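Local atomic coordinates of exodeoxyribonuclease III (PDB entry 2VOA), a protein that probably acts as an AP endonuclease and 3'-5' exonuclease on double-stranded DNA in repair, using magnesium or manganese ions. Residues R41-E45 / A46-R50. The protein carries 1 engineered substitution. Residues are numbered along the deposited sequence; the frame is centred on the assembly and turned at random. Where two conformers were deposited one is given.
Sequences RKFPE and ADFHR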
loop_
_atom_site.group_PDB
_atom_site.type_symbol
_atom_site.label_atom_id
_atom_site.label_comp_id
_atom_site.label_asym_id
_atom_site.label_seq_id
_atom_site.Cartn_x
_atom_site.Cartn_y
_atom_site.Cartn_z
ATOM N N ARG A 41 8.184 12.320 16.575
ATOM C CA ARG A 41 7.702 11.275 17.495
ATOM C C ARG A 41 7.227 9.972 16.811
ATOM O O ARG A 41 7.012 8.949 17.484
ATOM C CB ARG A 41 6.605 11.841 18.401
ATOM C CG ARG A 41 5.335 12.220 17.682
ATOM C CD ARG A 41 4.262 12.655 18.674
ATOM N NE ARG A 41 2.987 12.887 18.002
ATOM C CZ ARG A 41 2.007 11.992 17.915
ATOM N NH1 ARG A 41 2.145 10.786 18.450
ATOM N NH2 ARG A 41 0.887 12.307 17.279
ATOM N N LYS A 42 7.060 10.015 15.489
ATOM C CA LYS A 42 6.666 8.838 14.702
ATOM C C LYS A 42 7.776 8.378 13.735
ATOM O O LYS A 42 7.581 7.463 12.921
ATOM C CB LYS A 42 5.378 9.111 13.922
ATOM C CG LYS A 42 4.150 9.365 14.775
ATOM C CD LYS A 42 2.894 9.399 13.929
ATOM C CE LYS A 42 1.661 9.614 14.805
ATOM N NZ LYS A 42 0.372 9.446 14.068
ATOM N N PHE A 43 8.946 8.993 13.822
ATOM C CA PHE A 43 10.036 8.548 12.943
ATOM C C PHE A 43 10.403 7.102 13.322
ATOM O O PHE A 43 10.551 6.796 14.503
ATOM C CB PHE A 43 11.255 9.464 13.009
ATOM C CG PHE A 43 12.302 9.141 11.975
ATOM C CD1 PHE A 43 12.362 9.860 10.766
ATOM C CD2 PHE A 43 13.199 8.100 12.185
ATOM C CE1 PHE A 43 13.311 9.552 9.818
ATOM C CE2 PHE A 43 14.146 7.784 11.239
ATOM C CZ PHE A 43 14.199 8.502 10.053
ATOM N N PRO A 44 10.516 6.205 12.321
ATOM C CA PRO A 44 10.835 4.787 12.602
ATOM C C PRO A 44 12.336 4.536 12.945
ATOM O O PRO A 44 13.055 3.861 12.190
ATOM C CB PRO A 44 10.435 4.090 11.294
ATOM C CG PRO A 44 10.750 5.145 10.207
ATOM C CD PRO A 44 10.342 6.463 10.868
ATOM N N GLU A 45 12.801 5.046 14.087
ATOM C CA GLU A 45 14.230 4.943 14.405
ATOM C C GLU A 45 14.720 3.531 14.712
ATOM O O GLU A 45 15.874 3.198 14.416
ATOM C CB GLU A 45 14.697 5.950 15.471
ATOM C CG GLU A 45 13.890 6.051 16.713
ATOM C CD GLU A 45 14.737 6.523 17.892
ATOM O OE1 GLU A 45 14.472 6.054 19.010
ATOM O OE2 GLU A 45 15.685 7.326 17.694
ATOM N N ALA A 46 13.837 2.709 15.282
ATOM C CA ALA A 46 14.172 1.336 15.669
ATOM C C ALA A 46 14.615 0.516 14.459
ATOM O O ALA A 46 15.536 -0.292 14.562
ATOM C CB ALA A 46 12.991 0.682 16.370
ATOM N N ASP A 47 13.991 0.768 13.304
ATOM C CA ASP A 47 14.305 0.039 12.070
ATOM C C ASP A 47 15.764 0.264 11.656
ATOM O O ASP A 47 16.389 -0.616 11.062
ATOM C CB ASP A 47 13.375 0.471 10.927
ATOM C CG ASP A 47 11.937 0.103 11.172
ATOM O OD1 ASP A 47 11.451 -0.828 10.492
ATOM O OD2 ASP A 47 11.290 0.728 12.045
ATOM N N PHE A 48 16.290 1.447 11.965
ATOM C CA PHE A 48 17.695 1.775 11.676
ATOM C C PHE A 48 18.624 1.184 12.724
ATOM O O PHE A 48 19.663 0.626 12.387
ATOM C CB PHE A 48 17.872 3.278 11.613
ATOM C CG PHE A 48 17.252 3.894 10.401
ATOM C CD1 PHE A 48 15.901 4.267 10.402
ATOM C CD2 PHE A 48 18.016 4.102 9.261
ATOM C CE1 PHE A 48 15.326 4.856 9.257
ATOM C CE2 PHE A 48 17.453 4.672 8.112
ATOM C CZ PHE A 48 16.102 5.050 8.114
ATOM N N HIS A 49 18.253 1.327 13.994
ATOM C CA HIS A 49 19.047 0.751 15.088
ATOM C C HIS A 49 19.274 -0.747 14.880
ATOM O O HIS A 49 20.371 -1.263 15.122
ATOM C CB HIS A 49 18.356 0.909 16.437
ATOM C CG HIS A 49 18.245 2.317 16.918
ATOM N ND1 HIS A 49 18.845 3.384 16.289
ATOM C CD2 HIS A 49 17.631 2.821 18.015
ATOM C CE1 HIS A 49 18.564 4.493 16.950
ATOM N NE2 HIS A 49 17.831 4.178 18.004
ATOM N N ARG A 50 18.224 -1.444 14.454
ATOM C CA ARG A 50 18.281 -2.906 14.329
ATOM C C ARG A 50 19.295 -3.401 13.274
ATOM O O ARG A 50 19.746 -4.542 13.317
ATOM C CB ARG A 50 16.875 -3.495 14.135
ATOM C CG ARG A 50 15.961 -3.243 15.355
ATOM C CD ARG A 50 14.535 -3.741 15.107
ATOM N NE ARG A 50 14.091 -3.539 13.726
ATOM C CZ ARG A 50 12.821 -3.427 13.345
ATOM N NH1 ARG A 50 11.840 -3.480 14.241
ATOM N NH2 ARG A 50 12.532 -3.265 12.063
#
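His49 N reaches back to Glu45 O, 3.1 Å away, in a nearly straight bond (168°) in the carbonyl plane, while Phe48 N adds a weak, bent bond to the same oxygen. The His49 imidazole lies with one face over that oxygen, near the rim of the ring. Tyr53 O takes a hydrogen bond from His49 ND1, fixing the imidazole from beyond the helix. Further out, the Glu45 carboxylate stays beside His49 without bonding to it: OE2 is 3.8 Å from His49 NE2, and the two planes are turned 58° apart. With chi1 at 49°, Glu45 CG sits between its own backbone N and carbonyl carbon, and the chain, extended from there, carries the carboxylate to the imidazole. Replacing Glu45 by an alanine would probably leave His49 NE2 without its acidic neighbour and uncover part of Val55 and Phe57, which the longer side chain touches.

One residue earlier, Pro44, the centre of an inverse gamma turn, brings the chain into the helix. Its O accepts a weak bond from Asp47 N and lies at the edge of the Phe48 ring, in plane, 3.4 Å from CD1. Asp47 OD2 rests against Pro44 CB (3.5 Å).

On the buried side, Phe43 CE2 meets Phe48 CE1 at 3.7 Å; the rings are nearly parallel but slid apart, so they barely overlap. This opening turn of a short helix between strands 30-34 and 54-60 packs on one of the two sheets of the DNase I-like fold: Phe43 stacks with Phe57 and touches Ala67, both rings touch Val55, and Phe48 packs on Ala69 and on Val19 and Leu23 of helix 16-26. The Phe43 side chain is about 10 Å from that of Glu35, a predicted magnesium ligand.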